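Local coordinates for peptidoglycan-recognition protein LB (PDB 7NSZ), which hydrolyses the amide bond between N-acetylmuramic acid and L-alanine in bacterial peptidoglycan as a zinc-dependent amidase of insect innate immunity, at residues 31-42 / 97-108; 119-129 / 161-170. The protein carries 1 engineered substitution. One frame throughout, in Å; residues are numbered along the deposited sequence.

Contact 1 (31-42 / 97-108); sequences VEHFQGPAPYVI and NVIGAHAPKYND
A single beta bridge, His33 with Val98, joins the chain leading into strand 38-45 to the long loop between strands 90-92 and 110-115. Two backbone bonds frame it: Ile99 N gives its hydrogen to Glu32 O, and Phe34 N to Asn97 O at 3.0 Å. The Asn97 amide extends the pairing. Its ND2 serves two carbonyls, Phe34 O at 2.9 Å, nearly straight at 171° and within the amide plane, and Gly36 O at 2.9 Å, tilted a little from it; together they fix the amide's rotation. The Phe34 ring is the filling of a sandwich. Asn97 CA makes a CH-pi contact over one face, 3.7 Å from the ring centroid, while Asp108 O sits over the opposite face, 3.2 Å from Phe34 CG. Phe34 holds CG between its backbone N and carbonyl carbon (chi1 70°), which turns the ring inward, between Asn97 and Asp108. With alanine in its place the CH-pi partner of Asn97 CA is lost, and a gap is likely to open between Asn97 and Asp108. In the mixed sheet of this amidase fold, strand 38-45 runs on to the zinc ligand His44, and the loop's Tyr106, Ala103 and His102 pack against Tyr40 and Ile42 of that strand. Tyr106 presents its CD2-CE2 edge to the face of Tyr40 in a T-shaped stack, planes at 89°. Deeper in, Ile42 CG1 meets the edge of the His102 ring at CE1, 4.0 Å away; His102 ND1 is hydrogen-bonded to His44 NE2, a second-shell link that probably helps position the zinc ligand.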
loop_
_atom_site.group_PDB
_atom_site.type_symbol
_atom_site.label_atom_id
_atom_site.label_comp_id
_atom_site.label_asym_id
_atom_site.label_seq_id
_atom_site.Cartn_x
_atom_site.Cartn_y
_atom_site.Cartn_z
ATOM N N VAL A 31 -6.212 11.846 12.620
ATOM C CA VAL A 31 -5.767 10.415 12.669
ATOM C C VAL A 31 -6.807 9.588 13.431
ATOM O O VAL A 31 -7.076 9.906 14.613
ATOM C CB VAL A 31 -4.388 10.246 13.308
ATOM C CG1 VAL A 31 -3.996 8.780 13.315
ATOM C CG2 VAL A 31 -3.323 11.048 12.558
ATOM N N GLU A 32 -7.380 8.581 12.781
ATOM C CA GLU A 32 -8.289 7.594 13.416
ATOM C C GLU A 32 -7.544 6.269 13.504
ATOM O O GLU A 32 -6.862 5.887 12.529
ATOM C CB GLU A 32 -9.593 7.454 12.635
ATOM C CG GLU A 32 -10.283 8.767 12.287
ATOM C CD GLU A 32 -11.571 8.572 11.513
ATOM O OE1 GLU A 32 -11.560 8.703 10.264
ATOM O OE2 GLU A 32 -12.597 8.262 12.171
ATOM N N HIS A 33 -7.620 5.573 14.619
ATOM C CA HIS A 33 -6.915 4.316 14.856
ATOM C C HIS A 33 -7.865 3.146 14.795
ATOM O O HIS A 33 -9.078 3.292 14.933
ATOM C CB HIS A 33 -6.167 4.339 16.171
ATOM C CG HIS A 33 -5.143 5.413 16.229
ATOM N ND1 HIS A 33 -3.821 5.197 15.894
ATOM C CD2 HIS A 33 -5.265 6.719 16.559
ATOM C CE1 HIS A 33 -3.164 6.341 16.032
ATOM N NE2 HIS A 33 -4.022 7.276 16.441
ATOM N N PHE A 34 -7.295 1.989 14.530
ATOM C CA PHE A 34 -7.952 0.693 14.783
ATOM C C PHE A 34 -7.028 -0.132 15.662
ATOM O O PHE A 34 -5.836 0.116 15.759
ATOM C CB PHE A 34 -8.341 0.038 13.449
ATOM C CG PHE A 34 -7.228 -0.471 12.561
ATOM C CD1 PHE A 34 -6.703 -1.729 12.803
ATOM C CD2 PHE A 34 -6.788 0.246 11.458
ATOM C CE1 PHE A 34 -5.737 -2.244 11.962
ATOM C CE2 PHE A 34 -5.822 -0.279 10.612
ATOM C CZ PHE A 34 -5.301 -1.514 10.880
ATOM N N GLN A 35 -7.602 -1.151 16.285
ATOM C CA GLN A 35 -6.906 -1.924 17.327
ATOM C C GLN A 35 -6.554 -3.306 16.766
ATOM O O GLN A 35 -7.284 -3.812 15.885
ATOM C CB GLN A 35 -7.771 -1.961 18.603
ATOM C CG GLN A 35 -7.881 -0.616 19.315
ATOM C CD GLN A 35 -8.802 0.364 18.634
ATOM O OE1 GLN A 35 -9.969 0.073 18.348
ATOM N NE2 GLN A 35 -8.289 1.563 18.371
ATOM N N GLY A 36 -5.494 -3.883 17.327
ATOM C CA GLY A 36 -5.110 -5.297 17.148
ATOM C C GLY A 36 -4.445 -5.466 15.793
ATOM O O GLY A 36 -4.388 -4.526 14.964
ATOM N N PRO A 37 -3.910 -6.661 15.505
ATOM C CA PRO A 37 -3.179 -6.882 14.264
ATOM C C PRO A 37 -4.133 -6.855 13.074
ATOM O O PRO A 37 -5.230 -7.333 13.135
ATOM C CB PRO A 37 -2.553 -8.259 14.429
ATOM C CG PRO A 37 -3.470 -8.949 15.383
ATOM C CD PRO A 37 -3.967 -7.875 16.323
ATOM N N ALA A 38 -3.685 -6.324 11.956
ATOM C CA ALA A 38 -4.565 -6.215 10.775
ATOM C C ALA A 38 -4.764 -7.589 10.155
ATOM O O ALA A 38 -3.808 -8.280 9.878
ATOM C CB ALA A 38 -3.939 -5.318 9.756
ATOM N N PRO A 39 -6.016 -7.996 9.894
ATOM C CA PRO A 39 -6.246 -9.292 9.287
ATOM C C PRO A 39 -6.097 -9.301 7.771
ATOM O O PRO A 39 -6.077 -10.383 7.237
ATOM C CB PRO A 39 -7.690 -9.609 9.721
ATOM C CG PRO A 39 -8.322 -8.284 9.880
ATOM C CD PRO A 39 -7.239 -7.411 10.477
ATOM N N TYR A 40 -5.988 -8.122 7.117
ATOM C CA TYR A 40 -5.822 -8.031 5.655
ATOM C C TYR A 40 -4.666 -7.128 5.269
ATOM O O TYR A 40 -4.342 -6.126 5.945
ATOM C CB TYR A 40 -7.072 -7.464 4.999
ATOM C CG TYR A 40 -8.286 -8.337 5.193
ATOM C CD1 TYR A 40 -9.131 -8.136 6.267
ATOM C CD2 TYR A 40 -8.510 -9.430 4.361
ATOM C CE1 TYR A 40 -10.238 -8.951 6.470
ATOM C CE2 TYR A 40 -9.610 -10.253 4.553
ATOM C CZ TYR A 40 -10.454 -10.012 5.601
ATOM O OH TYR A 40 -11.528 -10.868 5.713
ATOM N N VAL A 41 -4.083 -7.491 4.142
ATOM C CA VAL A 41 -3.119 -6.654 3.395
ATOM C C VAL A 41 -3.725 -6.454 2.021
ATOM O O VAL A 41 -4.035 -7.458 1.345
ATOM C CB VAL A 41 -1.725 -7.276 3.319
ATOM C CG1 VAL A 41 -0.803 -6.455 2.454
ATOM C CG2 VAL A 41 -1.135 -7.520 4.683
ATOM N N ILE A 42 -3.900 -5.200 1.622
ATOM C CA ILE A 42 -4.480 -4.874 0.290
ATOM C C ILE A 42 -3.404 -4.218 -0.535
ATOM O O ILE A 42 -2.812 -3.193 -0.141
ATOM C CB ILE A 42 -5.689 -3.946 0.362
ATOM C CG1 ILE A 42 -6.654 -4.307 1.472
ATOM C CG2 ILE A 42 -6.362 -3.802 -0.979
ATOM C CD1 ILE A 42 -7.256 -5.627 1.353
ATOM N N ASN A 97 -2.075 0.439 11.885
ATOM C CA ASN A 97 -3.172 0.609 12.867
ATOM C C ASN A 97 -3.777 1.996 12.746
ATOM O O ASN A 97 -4.422 2.455 13.704
ATOM C CB ASN A 97 -2.701 0.317 14.295
ATOM C CG ASN A 97 -2.605 -1.166 14.540
ATOM O OD1 ASN A 97 -1.608 -1.770 14.202
ATOM N ND2 ASN A 97 -3.684 -1.750 15.047
ATOM N N VAL A 98 -3.696 2.598 11.587
ATOM C CA VAL A 98 -4.388 3.875 11.291
ATOM C C VAL A 98 -5.406 3.589 10.215
ATOM O O VAL A 98 -5.097 2.891 9.174
ATOM C CB VAL A 98 -3.452 5.018 10.868
ATOM C CG1 VAL A 98 -4.175 6.220 10.326
ATOM C CG2 VAL A 98 -2.541 5.382 12.014
ATOM N N ILE A 99 -6.630 4.017 10.363
ATOM C CA ILE A 99 -7.698 3.780 9.390
ATOM C C ILE A 99 -7.305 4.468 8.096
ATOM O O ILE A 99 -7.010 5.684 8.084
ATOM C CB ILE A 99 -9.055 4.281 9.920
ATOM C CG1 ILE A 99 -9.423 3.518 11.206
ATOM C CG2 ILE A 99 -10.110 4.128 8.849
ATOM C CD1 ILE A 99 -10.783 3.854 11.797
ATOM N N GLY A 100 -7.326 3.718 7.005
ATOM C CA GLY A 100 -6.921 4.196 5.676
ATOM C C GLY A 100 -8.060 4.774 4.883
ATOM O O GLY A 100 -9.195 4.881 5.414
ATOM N N ALA A 101 -7.784 5.171 3.656
ATOM C CA ALA A 101 -8.826 5.604 2.702
ATOM C C ALA A 101 -8.469 5.025 1.349
ATOM O O ALA A 101 -8.424 5.712 0.336
ATOM C CB ALA A 101 -8.892 7.122 2.598
ATOM N N HIS A 102 -8.247 3.712 1.338
ATOM C CA HIS A 102 -7.783 3.005 0.124
ATOM C C HIS A 102 -8.715 1.865 -0.286
ATOM O O HIS A 102 -8.608 1.477 -1.431
ATOM C CB HIS A 102 -6.322 2.539 0.288
ATOM C CG HIS A 102 -6.137 1.527 1.362
ATOM N ND1 HIS A 102 -6.297 0.160 1.181
ATOM C CD2 HIS A 102 -5.923 1.696 2.689
ATOM C CE1 HIS A 102 -6.209 -0.423 2.364
ATOM N NE2 HIS A 102 -6.021 0.511 3.339
ATOM N N ALA A 103 -9.456 1.269 0.613
ATOM C CA ALA A 103 -10.232 0.061 0.266
ATOM C C ALA A 103 -11.499 0.059 1.104
ATOM O O ALA A 103 -11.480 -0.328 2.241
ATOM C CB ALA A 103 -9.410 -1.171 0.530
ATOM N N PRO A 104 -12.629 0.512 0.506
ATOM C CA PRO A 104 -13.912 0.496 1.236
ATOM C C PRO A 104 -14.209 -0.856 1.893
ATOM O O PRO A 104 -14.009 -1.884 1.256
ATOM C CB PRO A 104 -14.919 0.842 0.123
ATOM C CG PRO A 104 -14.133 1.662 -0.880
ATOM C CD PRO A 104 -12.716 1.065 -0.845
ATOM N N LYS A 105 -14.640 -0.818 3.139
ATOM C CA LYS A 105 -15.004 -1.971 3.984
ATOM C C LYS A 105 -13.751 -2.615 4.578
ATOM O O LYS A 105 -13.917 -3.455 5.485
ATOM C CB LYS A 105 -15.764 -3.075 3.224
ATOM C CG LYS A 105 -16.953 -2.666 2.391
ATOM C CD LYS A 105 -18.039 -2.228 3.267
ATOM C CE LYS A 105 -19.348 -2.038 2.532
ATOM N NZ LYS A 105 -20.439 -1.771 3.484
ATOM N N TYR A 106 -12.537 -2.185 4.190
ATOM C CA TYR A 106 -11.291 -2.748 4.761
ATOM C C TYR A 106 -10.406 -1.704 5.412
ATOM O O TYR A 106 -9.314 -2.037 5.871
ATOM C CB TYR A 106 -10.503 -3.454 3.663
ATOM C CG TYR A 106 -11.170 -4.733 3.220
ATOM C CD1 TYR A 106 -12.234 -4.742 2.331
ATOM C CD2 TYR A 106 -10.745 -5.941 3.724
ATOM C CE1 TYR A 106 -12.839 -5.924 1.937
ATOM C CE2 TYR A 106 -11.360 -7.131 3.395
ATOM C CZ TYR A 106 -12.393 -7.117 2.480
ATOM O OH TYR A 106 -12.967 -8.294 2.091
ATOM N N ASN A 107 -10.812 -0.430 5.405
ATOM C CA ASN A 107 -9.887 0.648 5.833
ATOM C C ASN A 107 -9.515 0.543 7.300
ATOM O O ASN A 107 -8.393 0.925 7.677
ATOM C CB ASN A 107 -10.498 2.010 5.524
ATOM C CG ASN A 107 -10.423 2.317 4.051
ATOM O OD1 ASN A 107 -9.397 2.100 3.397
ATOM N ND2 ASN A 107 -11.501 2.863 3.517
ATOM N N ASP A 108 -10.400 -0.010 8.136
ATOM C CA ASP A 108 -10.125 -0.147 9.586
ATOM C C ASP A 108 -9.658 -1.573 9.914
ATOM O O ASP A 108 -9.703 -1.925 11.086
ATOM C CB ASP A 108 -11.389 0.179 10.393
ATOM C CG ASP A 108 -12.497 -0.857 10.146
ATOM O OD1 ASP A 108 -12.396 -1.710 9.220
ATOM O OD2 ASP A 108 -13.521 -0.754 10.853
HETATM O O HOH W 1 -7.052 8.044 9.816
#

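Contact 2 (119-129 / 161-170); sequences WRTELPPKQML and ECPGGRLFAE. With ZN (zinc ion), chain B.
Arg120 O accepts the backbone N-H of Arg166 at 2.9 Å, and one residue earlier Trp119 O takes Leu167 N at 3.2 Å. The turn at 119-120 thus receives two N-H groups from the first turn of helix 165-171. Gly164, the N-cap, lets the chains close to 3.6 Å between its CA and Arg120 CA; a side chain there would run into Trp119 O. This helix start follows directly on the zinc site of the amidase fold: Cys162 SG binds the zinc ion at 2.3 Å together with His44 and His154, and a cis peptide before Pro163 turns the chain into the cap. Beyond it, Leu167 wedges its CB against Trp119 CB at 3.6 Å and its CD1 against Pro124 CG. Arg166, CG anti to the backbone N (chi1 -172°) and bent at chi2, folds back along 121-123, where Leu123 CD1 lies over one face of its guanidinium and a water ties Arg166 NE to Thr121 O. Leu123 CD1 also reaches Glu170 CB at 3.7 Å. Glu170 OE2 accepts a hydrogen bond from Trp174 NE1, while Leu129 CD1 packs beside that oxygen.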
loop_
_atom_site.group_PDB
_atom_site.type_symbol
_atom_site.label_atom_id
_atom_site.label_comp_id
_atom_site.label_asym_id
_atom_site.label_seq_id
_atom_site.Cartn_x
_atom_site.Cartn_y
_atom_site.Cartn_z
ATOM N N TRP A 119 1.101 -0.669 -13.201
ATOM C CA TRP A 119 1.492 -2.106 -13.275
ATOM C C TRP A 119 0.389 -2.963 -13.927
ATOM O O TRP A 119 0.189 -4.126 -13.626
ATOM C CB TRP A 119 1.919 -2.570 -11.889
ATOM C CG TRP A 119 3.015 -1.719 -11.293
ATOM C CD1 TRP A 119 2.932 -0.955 -10.152
ATOM C CD2 TRP A 119 4.298 -1.413 -11.858
ATOM N NE1 TRP A 119 4.089 -0.291 -9.934
ATOM C CE2 TRP A 119 4.951 -0.517 -10.978
ATOM C CE3 TRP A 119 4.983 -1.844 -13.003
ATOM C CZ2 TRP A 119 6.220 -0.036 -11.191
ATOM C CZ3 TRP A 119 6.233 -1.351 -13.243
ATOM C CH2 TRP A 119 6.861 -0.485 -12.349
ATOM N N ARG A 120 -0.303 -2.317 -14.859
ATOM C CA ARG A 120 -1.293 -3.030 -15.720
ATOM C C ARG A 120 -0.629 -4.115 -16.565
ATOM O O ARG A 120 -1.184 -5.196 -16.575
ATOM C CB ARG A 120 -2.035 -2.010 -16.580
ATOM C CG ARG A 120 -3.084 -1.262 -15.772
ATOM C CD ARG A 120 -3.790 -0.249 -16.653
ATOM N NE ARG A 120 -2.826 0.690 -17.191
ATOM C CZ ARG A 120 -2.879 1.260 -18.394
ATOM N NH1 ARG A 120 -3.908 1.046 -19.196
ATOM N NH2 ARG A 120 -1.909 2.065 -18.785
ATOM N N THR A 121 0.497 -3.835 -17.191
ATOM C CA THR A 121 1.126 -4.821 -18.133
ATOM C C THR A 121 2.558 -5.118 -17.746
ATOM O O THR A 121 2.989 -6.247 -17.957
ATOM C CB THR A 121 1.021 -4.353 -19.591
ATOM O OG1 THR A 121 1.684 -3.097 -19.659
ATOM C CG2 THR A 121 -0.418 -4.277 -20.044
ATOM N N GLU A 122 3.301 -4.150 -17.204
ATOM C CA GLU A 122 4.679 -4.386 -16.745
ATOM C C GLU A 122 4.692 -4.936 -15.316
ATOM O O GLU A 122 3.821 -4.547 -14.489
ATOM C CB GLU A 122 5.463 -3.089 -16.737
ATOM C CG GLU A 122 6.049 -2.707 -18.052
ATOM C CD GLU A 122 6.785 -3.854 -18.712
ATOM O OE1 GLU A 122 6.246 -4.331 -19.726
ATOM O OE2 GLU A 122 7.833 -4.292 -18.184
ATOM N N LEU A 123 5.632 -5.812 -15.058
ATOM C CA LEU A 123 5.909 -6.352 -13.702
ATOM C C LEU A 123 6.784 -5.336 -12.979
ATOM O O LEU A 123 7.815 -4.928 -13.499
ATOM C CB LEU A 123 6.619 -7.707 -13.802
ATOM C CG LEU A 123 6.868 -8.390 -12.474
ATOM C CD1 LEU A 123 5.534 -8.796 -11.868
ATOM C CD2 LEU A 123 7.777 -9.587 -12.661
ATOM N N PRO A 124 6.479 -4.928 -11.728
ATOM C CA PRO A 124 7.416 -4.061 -11.014
ATOM C C PRO A 124 8.793 -4.714 -10.932
ATOM O O PRO A 124 8.900 -5.943 -10.837
ATOM C CB PRO A 124 6.776 -3.920 -9.607
ATOM C CG PRO A 124 5.299 -4.143 -9.859
ATOM C CD PRO A 124 5.247 -5.192 -10.977
ATOM N N PRO A 125 9.848 -3.872 -10.912
ATOM C CA PRO A 125 11.207 -4.394 -10.735
ATOM C C PRO A 125 11.324 -5.135 -9.399
ATOM O O PRO A 125 10.562 -4.845 -8.411
ATOM C CB PRO A 125 12.124 -3.188 -10.851
ATOM C CG PRO A 125 11.255 -1.975 -10.882
ATOM C CD PRO A 125 9.823 -2.409 -11.081
ATOM N N LYS A 126 12.207 -6.130 -9.330
ATOM C CA LYS A 126 12.331 -7.043 -8.177
ATOM C C LYS A 126 12.463 -6.239 -6.872
ATOM O O LYS A 126 11.988 -6.707 -5.856
ATOM C CB LYS A 126 13.503 -8.022 -8.339
ATOM N N GLN A 127 13.216 -5.152 -6.864
ATOM C CA GLN A 127 13.418 -4.414 -5.590
ATOM C C GLN A 127 12.080 -3.942 -5.010
ATOM O O GLN A 127 11.980 -3.816 -3.784
ATOM C CB GLN A 127 14.421 -3.267 -5.752
ATOM C CG GLN A 127 14.002 -2.136 -6.665
ATOM C CD GLN A 127 14.341 -2.329 -8.124
ATOM O OE1 GLN A 127 14.610 -3.459 -8.543
ATOM N NE2 GLN A 127 14.234 -1.257 -8.889
ATOM N N MET A 128 11.098 -3.631 -5.853
ATOM C CA MET A 128 9.753 -3.220 -5.370
ATOM C C MET A 128 9.048 -4.440 -4.797
ATOM O O MET A 128 8.410 -4.345 -3.755
ATOM C CB MET A 128 8.936 -2.574 -6.482
ATOM C CG MET A 128 9.540 -1.276 -6.974
ATOM S SD MET A 128 8.453 -0.461 -8.160
ATOM C CE MET A 128 7.172 0.073 -7.032
ATOM N N LEU A 129 9.111 -5.575 -5.489
ATOM C CA LEU A 129 8.423 -6.797 -5.007
ATOM C C LEU A 129 9.025 -7.263 -3.680
ATOM O O LEU A 129 8.307 -7.563 -2.726
ATOM C CB LEU A 129 8.485 -7.904 -6.046
ATOM C CG LEU A 129 7.916 -7.542 -7.404
ATOM C CD1 LEU A 129 8.153 -8.719 -8.378
ATOM C CD2 LEU A 129 6.457 -7.131 -7.388
ATOM N N GLU A 161 -9.584 -1.714 -11.654
ATOM C CA GLU A 161 -8.458 -2.438 -12.289
ATOM C C GLU A 161 -7.251 -2.585 -11.337
ATOM O O GLU A 161 -6.455 -3.504 -11.504
ATOM C CB GLU A 161 -8.063 -1.608 -13.494
ATOM C CG GLU A 161 -6.974 -2.166 -14.359
ATOM C CD GLU A 161 -7.031 -1.607 -15.775
ATOM O OE1 GLU A 161 -6.330 -2.132 -16.655
ATOM O OE2 GLU A 161 -7.768 -0.622 -15.996
ATOM N N CYS A 162 -7.134 -1.649 -10.399
ATOM C CA CYS A 162 -6.032 -1.658 -9.394
ATOM C C CYS A 162 -5.914 -3.052 -8.779
ATOM O O CYS A 162 -6.897 -3.639 -8.322
ATOM C CB CYS A 162 -6.327 -0.597 -8.350
ATOM S SG CYS A 162 -5.034 -0.520 -7.110
ATOM N N PRO A 163 -4.691 -3.634 -8.623
ATOM C CA PRO A 163 -3.371 -3.020 -8.838
ATOM C C PRO A 163 -2.703 -3.199 -10.207
ATOM O O PRO A 163 -1.525 -3.128 -10.326
ATOM C CB PRO A 163 -2.529 -3.743 -7.758
ATOM C CG PRO A 163 -3.093 -5.178 -7.783
ATOM C CD PRO A 163 -4.585 -4.919 -7.900
ATOM N N GLY A 164 -3.548 -3.352 -11.240
ATOM C CA GLY A 164 -3.081 -3.666 -12.606
ATOM C C GLY A 164 -3.047 -5.161 -12.794
ATOM O O GLY A 164 -2.702 -5.882 -11.898
ATOM N N GLY A 165 -3.405 -5.634 -13.988
ATOM C CA GLY A 165 -3.445 -7.070 -14.255
ATOM C C GLY A 165 -2.113 -7.749 -14.023
ATOM O O GLY A 165 -2.137 -8.831 -13.476
ATOM N N ARG A 166 -1.005 -7.182 -14.454
ATOM C CA ARG A 166 0.293 -7.867 -14.298
ATOM C C ARG A 166 0.658 -7.987 -12.808
ATOM O O ARG A 166 1.108 -9.087 -12.374
ATOM C CB ARG A 166 1.391 -7.164 -15.093
ATOM C CG ARG A 166 2.718 -7.916 -15.138
ATOM C CD ARG A 166 2.629 -9.279 -15.803
ATOM N NE ARG A 166 3.786 -10.115 -15.589
ATOM C CZ ARG A 166 3.931 -10.954 -14.561
ATOM N NH1 ARG A 166 3.008 -10.961 -13.606
ATOM N NH2 ARG A 166 5.004 -11.751 -14.474
ATOM N N LEU A 167 0.545 -6.900 -12.037
ATOM C CA LEU A 167 0.879 -6.982 -10.592
ATOM C C LEU A 167 -0.163 -7.841 -9.877
ATOM O O LEU A 167 0.200 -8.563 -8.971
ATOM C CB LEU A 167 0.947 -5.556 -10.052
ATOM C CG LEU A 167 1.178 -5.453 -8.546
ATOM C CD1 LEU A 167 2.377 -6.243 -8.047
ATOM C CD2 LEU A 167 1.283 -3.972 -8.161
ATOM N N PHE A 168 -1.415 -7.844 -10.337
ATOM C CA PHE A 168 -2.416 -8.747 -9.754
ATOM C C PHE A 168 -1.949 -10.218 -9.926
ATOM O O PHE A 168 -2.044 -11.036 -9.021
ATOM C CB PHE A 168 -3.812 -8.521 -10.329
ATOM C CG PHE A 168 -4.815 -9.315 -9.529
ATOM C CD1 PHE A 168 -5.120 -8.970 -8.229
ATOM C CD2 PHE A 168 -5.530 -10.371 -10.093
ATOM C CE1 PHE A 168 -6.015 -9.694 -7.469
ATOM C CE2 PHE A 168 -6.434 -11.081 -9.326
ATOM C CZ PHE A 168 -6.710 -10.738 -8.037
ATOM N N ALA A 169 -1.517 -10.569 -11.146
ATOM C CA ALA A 169 -1.059 -11.954 -11.398
ATOM C C ALA A 169 0.143 -12.262 -10.517
ATOM O O ALA A 169 0.262 -13.394 -9.988
ATOM C CB ALA A 169 -0.750 -12.136 -12.869
ATOM N N GLU A 170 1.042 -11.314 -10.313
ATOM C CA GLU A 170 2.201 -11.509 -9.440
ATOM C C GLU A 170 1.725 -11.795 -8.012
ATOM O O GLU A 170 2.221 -12.735 -7.387
ATOM C CB GLU A 170 3.088 -10.261 -9.513
ATOM C CG GLU A 170 4.221 -10.213 -8.491
ATOM C CD GLU A 170 5.275 -11.296 -8.537
ATOM O OE1 GLU A 170 5.538 -11.824 -9.665
ATOM O OE2 GLU A 170 5.905 -11.555 -7.492
HETATM ZN ZN ZN B . -6.092 0.591 -5.430
HETATM O O HOH W 2 5.095 -8.585 -17.731
#

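Overall arrangement
Contacts 1 and 2 lie on opposite sides of the chain's centre, about 23 Å apart between centres, and do not touch. Each is partly buried, with some residues at the surface and an inner end near the zinc site, but they approach it differently: the 97-108 loop supplies a second-shell histidine, whereas 161-170 supplies a metal ligand itself. Contact 1 fastens a loop to the approach and first part of strand 38-45, next to the edge strand 149-153, combining bridge pairing, an asparagine side-chain clamp and aromatic rings. Contact 2 has no strand pairing; the carbonyls of 119-120 accept N-H groups from the start of one helix, and leucine and proline side chains join that helix to the start of helix 126-142. Strand 110-115 backs both, through Ser110 and Leu115 respectively.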